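Local coordinates for protein phosphoglycerol transferase GacH (Streptococcus pyogenes MGAS5005, PDB 6DGM) that probably transfers glycerol phosphate onto a streptococcal rhamnose polysaccharide, its manganese-bearing sulfatase-family domain, the C-terminal part present here, holding sn-glycerol-1-phosphate, at residues A[261-272]-A[287-298]. Residues are numbered along the deposited sequence; the frame is centred on the assembly and turned at random.
With MN (manganese (II) ion), chain C.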
# COMPACT_ATOMS: atom_id res chain seq x y z
N LYS A 261 -2.42 -12.61 19.05
CA LYS A 261 -3.29 -11.52 18.59
C LYS A 261 -3.46 -11.73 17.10
O LYS A 261 -2.47 -12.02 16.41
CB LYS A 261 -2.61 -10.16 18.82
CG LYS A 261 -3.38 -8.96 18.26
CD LYS A 261 -4.63 -8.63 19.09
CE LYS A 261 -5.48 -7.58 18.39
NZ LYS A 261 -6.71 -7.25 19.17
N PRO A 262 -4.68 -11.60 16.54
CA PRO A 262 -4.80 -11.66 15.08
C PRO A 262 -4.11 -10.45 14.45
O PRO A 262 -4.42 -9.30 14.78
CB PRO A 262 -6.32 -11.65 14.83
CG PRO A 262 -6.96 -11.43 16.14
CD PRO A 262 -5.98 -11.60 17.23
N ILE A 263 -3.16 -10.72 13.55
CA ILE A 263 -2.35 -9.69 12.91
C ILE A 263 -2.36 -9.94 11.41
O ILE A 263 -2.12 -11.07 10.97
CB ILE A 263 -0.90 -9.71 13.44
CG1 ILE A 263 -0.85 -9.34 14.93
CG2 ILE A 263 -0.02 -8.77 12.63
CD1 ILE A 263 0.49 -9.60 15.60
N THR A 264 -2.63 -8.90 10.62
CA THR A 264 -2.55 -9.02 9.16
C THR A 264 -1.61 -7.95 8.62
O THR A 264 -1.65 -6.81 9.07
CB THR A 264 -3.94 -8.93 8.51
OG1 THR A 264 -4.75 -10.03 8.96
CG2 THR A 264 -3.86 -9.01 6.99
N VAL A 265 -0.75 -8.36 7.70
CA VAL A 265 0.23 -7.49 7.05
C VAL A 265 -0.17 -7.33 5.59
O VAL A 265 -0.39 -8.32 4.88
CB VAL A 265 1.64 -8.09 7.13
CG1 VAL A 265 2.64 -7.20 6.41
CG2 VAL A 265 2.08 -8.34 8.59
N VAL A 266 -0.25 -6.07 5.15
CA VAL A 266 -0.36 -5.73 3.74
C VAL A 266 1.03 -5.25 3.32
O VAL A 266 1.48 -4.20 3.75
CB VAL A 266 -1.41 -4.64 3.49
CG1 VAL A 266 -1.48 -4.31 2.01
CG2 VAL A 266 -2.78 -5.06 4.03
N PHE A 267 1.72 -6.05 2.52
CA PHE A 267 3.12 -5.83 2.16
C PHE A 267 3.18 -5.56 0.67
O PHE A 267 2.62 -6.33 -0.12
CB PHE A 267 3.90 -7.11 2.47
CG PHE A 267 5.37 -7.02 2.20
CD1 PHE A 267 5.85 -7.25 0.92
CD2 PHE A 267 6.27 -6.74 3.21
CE1 PHE A 267 7.21 -7.18 0.65
CE2 PHE A 267 7.64 -6.67 2.94
CZ PHE A 267 8.10 -6.89 1.65
N TYR A 268 3.88 -4.50 0.26
CA TYR A 268 3.91 -4.17 -1.15
C TYR A 268 5.12 -3.30 -1.46
O TYR A 268 5.56 -2.51 -0.63
CB TYR A 268 2.62 -3.44 -1.60
CG TYR A 268 2.47 -2.04 -1.04
CD1 TYR A 268 2.06 -1.84 0.27
CD2 TYR A 268 2.74 -0.92 -1.83
CE1 TYR A 268 1.91 -0.56 0.79
CE2 TYR A 268 2.60 0.36 -1.32
CZ TYR A 268 2.18 0.54 -0.02
OH TYR A 268 2.04 1.81 0.46
N GLY A 269 5.64 -3.45 -2.68
CA GLY A 269 6.59 -2.48 -3.18
C GLY A 269 5.85 -1.30 -3.79
O GLY A 269 4.84 -1.45 -4.48
N ASP A 270 6.37 -0.10 -3.53
CA ASP A 270 5.68 1.10 -4.00
C ASP A 270 5.85 1.33 -5.50
O ASP A 270 4.93 1.84 -6.15
CB ASP A 270 6.07 2.34 -3.19
CG ASP A 270 7.58 2.60 -3.12
OD1 ASP A 270 8.39 1.70 -3.43
OD2 ASP A 270 7.96 3.73 -2.76
N HIS A 271 7.02 1.03 -6.05
CA HIS A 271 7.36 1.22 -7.46
C HIS A 271 8.66 0.45 -7.69
O HIS A 271 9.34 0.06 -6.73
CB HIS A 271 7.59 2.71 -7.79
CG HIS A 271 8.51 3.39 -6.82
ND1 HIS A 271 9.88 3.19 -6.84
CD2 HIS A 271 8.26 4.19 -5.77
CE1 HIS A 271 10.43 3.86 -5.84
NE2 HIS A 271 9.47 4.48 -5.18
N LEU A 272 8.98 0.23 -8.96
CA LEU A 272 10.26 -0.37 -9.30
C LEU A 272 11.39 0.59 -8.93
O LEU A 272 11.20 1.81 -8.93
CB LEU A 272 10.33 -0.66 -10.80
CG LEU A 272 9.87 -2.05 -11.23
CD1 LEU A 272 8.36 -2.22 -11.13
CD2 LEU A 272 10.33 -2.37 -12.63
N ASN A 287 5.42 -3.98 -17.32
CA ASN A 287 6.20 -4.43 -16.17
C ASN A 287 7.04 -3.33 -15.56
O ASN A 287 7.58 -3.53 -14.47
CB ASN A 287 7.07 -5.62 -16.57
CG ASN A 287 6.27 -6.90 -16.73
OD1 ASN A 287 5.32 -7.15 -15.98
ND2 ASN A 287 6.63 -7.72 -17.70
N LYS A 288 7.15 -2.17 -16.20
CA LYS A 288 7.81 -1.04 -15.56
C LYS A 288 7.02 -0.52 -14.36
O LYS A 288 7.59 0.20 -13.54
CB LYS A 288 8.02 0.06 -16.60
CG LYS A 288 8.78 1.27 -16.13
CD LYS A 288 9.09 2.17 -17.34
CE LYS A 288 9.60 3.53 -16.91
NZ LYS A 288 9.90 4.39 -18.11
N TYR A 289 5.74 -0.90 -14.23
CA TYR A 289 4.86 -0.35 -13.20
C TYR A 289 4.17 -1.43 -12.37
O TYR A 289 3.15 -1.15 -11.73
CB TYR A 289 3.82 0.58 -13.83
CG TYR A 289 4.47 1.73 -14.56
CD1 TYR A 289 4.86 2.87 -13.87
CD2 TYR A 289 4.75 1.66 -15.92
CE1 TYR A 289 5.46 3.93 -14.51
CE2 TYR A 289 5.38 2.72 -16.58
CZ TYR A 289 5.73 3.85 -15.87
OH TYR A 289 6.36 4.89 -16.50
N LEU A 290 4.71 -2.65 -12.33
CA LEU A 290 4.08 -3.75 -11.61
C LEU A 290 5.01 -4.26 -10.52
O LEU A 290 6.03 -4.91 -10.81
CB LEU A 290 3.69 -4.88 -12.57
CG LEU A 290 2.57 -4.53 -13.55
CD1 LEU A 290 2.40 -5.61 -14.59
CD2 LEU A 290 1.25 -4.30 -12.79
N THR A 291 4.64 -4.02 -9.26
CA THR A 291 5.38 -4.50 -8.11
C THR A 291 4.66 -5.69 -7.48
O THR A 291 3.55 -6.07 -7.88
CB THR A 291 5.51 -3.38 -7.07
OG1 THR A 291 4.20 -3.11 -6.52
CG2 THR A 291 6.07 -2.11 -7.67
N ASP A 292 5.29 -6.27 -6.46
CA ASP A 292 4.73 -7.40 -5.72
C ASP A 292 3.94 -6.94 -4.50
O ASP A 292 4.31 -5.96 -3.85
CB ASP A 292 5.87 -8.31 -5.25
CG ASP A 292 6.67 -8.85 -6.41
OD1 ASP A 292 7.62 -8.15 -6.85
OD2 ASP A 292 6.33 -9.96 -6.90
N TYR A 293 2.87 -7.66 -4.19
CA TYR A 293 2.16 -7.45 -2.93
C TYR A 293 1.71 -8.79 -2.36
O TYR A 293 1.52 -9.77 -3.08
CB TYR A 293 0.95 -6.51 -3.07
CG TYR A 293 -0.33 -7.23 -3.50
CD1 TYR A 293 -1.19 -7.76 -2.55
CD2 TYR A 293 -0.65 -7.40 -4.85
CE1 TYR A 293 -2.33 -8.44 -2.92
CE2 TYR A 293 -1.79 -8.09 -5.23
CZ TYR A 293 -2.63 -8.60 -4.26
OH TYR A 293 -3.77 -9.28 -4.60
N PHE A 294 1.52 -8.80 -1.05
CA PHE A 294 0.81 -9.90 -0.39
C PHE A 294 0.03 -9.36 0.80
O PHE A 294 0.35 -8.29 1.35
CB PHE A 294 1.72 -11.08 -0.01
CG PHE A 294 2.77 -10.78 1.04
CD1 PHE A 294 2.42 -10.68 2.37
CD2 PHE A 294 4.11 -10.67 0.69
CE1 PHE A 294 3.37 -10.44 3.34
CE2 PHE A 294 5.07 -10.45 1.66
CZ PHE A 294 4.70 -10.34 2.99
N ILE A 295 -0.99 -10.11 1.19
CA ILE A 295 -1.82 -9.81 2.35
C ILE A 295 -1.80 -11.09 3.17
O ILE A 295 -2.34 -12.11 2.74
CB ILE A 295 -3.25 -9.41 1.95
CG1 ILE A 295 -3.22 -8.16 1.06
CG2 ILE A 295 -4.06 -9.14 3.21
CD1 ILE A 295 -4.59 -7.66 0.59
N TRP A 296 -1.11 -11.06 4.32
CA TRP A 296 -0.79 -12.25 5.09
C TRP A 296 -1.22 -12.04 6.54
O TRP A 296 -0.86 -11.02 7.14
CB TRP A 296 0.73 -12.49 5.06
CG TRP A 296 1.24 -13.65 5.89
CD1 TRP A 296 1.47 -14.91 5.46
CD2 TRP A 296 1.61 -13.62 7.28
NE1 TRP A 296 1.95 -15.68 6.49
CE2 TRP A 296 2.04 -14.91 7.61
CE3 TRP A 296 1.60 -12.63 8.26
CZ2 TRP A 296 2.48 -15.25 8.90
CZ3 TRP A 296 2.04 -12.95 9.53
CH2 TRP A 296 2.48 -14.25 9.84
N SER A 297 -1.96 -13.01 7.09
CA SER A 297 -2.35 -13.04 8.49
C SER A 297 -1.53 -14.09 9.23
O SER A 297 -1.03 -15.06 8.65
CB SER A 297 -3.84 -13.38 8.65
OG SER A 297 -4.67 -12.52 7.90
N ASN A 298 -1.41 -13.90 10.54
CA ASN A 298 -0.57 -14.77 11.36
C ASN A 298 -1.26 -16.03 11.82
O ASN A 298 -0.67 -16.80 12.59
CB ASN A 298 0.01 -13.99 12.55
CG ASN A 298 -1.02 -13.62 13.57
OD1 ASN A 298 -2.23 -13.61 13.30
ND2 ASN A 298 -0.55 -13.29 14.76
MN MN C . 9.66 4.86 -3.07
O HOH W 1 7.25 1.33 -11.02
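F267 N bonds F294 O and F294 N bonds F267 O, both at 2.9 Å; V265 pairs likewise with W296, joining the antiparallel strands 263-269 and 290-297. G269 N to D292 O and N298 N to I263 O extend the ladder. Side chains supplement it. N298 lies with CG between its backbone N and carbonyl carbon (chi1 69°), which turns the amide back across I263: ND2 reaches K261 O at 2.8 Å, nearly in the amide plane, while OD1 takes I263 N from above its carbonyl plane. An asparagine suits this spot because one group both donates and accepts. Within the ladder, T264 OG1 and S297 OG meet at 2.7 Å. Beta-branched T291 does two jobs: OG1 donates to G269 O at 2.7 Å while CG2 packs on H271 CA. A water links L272 N to K288 O.

This pair sits inside the mixed sheet of the alkaline phosphatase/sulfatase fold, strand 40-46 flanking 263-269 on its other side. Next to G269, D270 OD2 and H271 NE2 each bind manganese at 2.1 Å; E47 and T89 complete the protein ligands.

Apolar packing joins V265, F267, F294 and W296 beneath helix 229-257, where flat rings suit the sheet face. F267 CB makes a CH-pi contact over the F294 ring, 3.5 Å from its centroid; the near-parallel rings (5°) are slid apart and barely overlap. L272 sets its methyls against the N287 and K288 carbonyls.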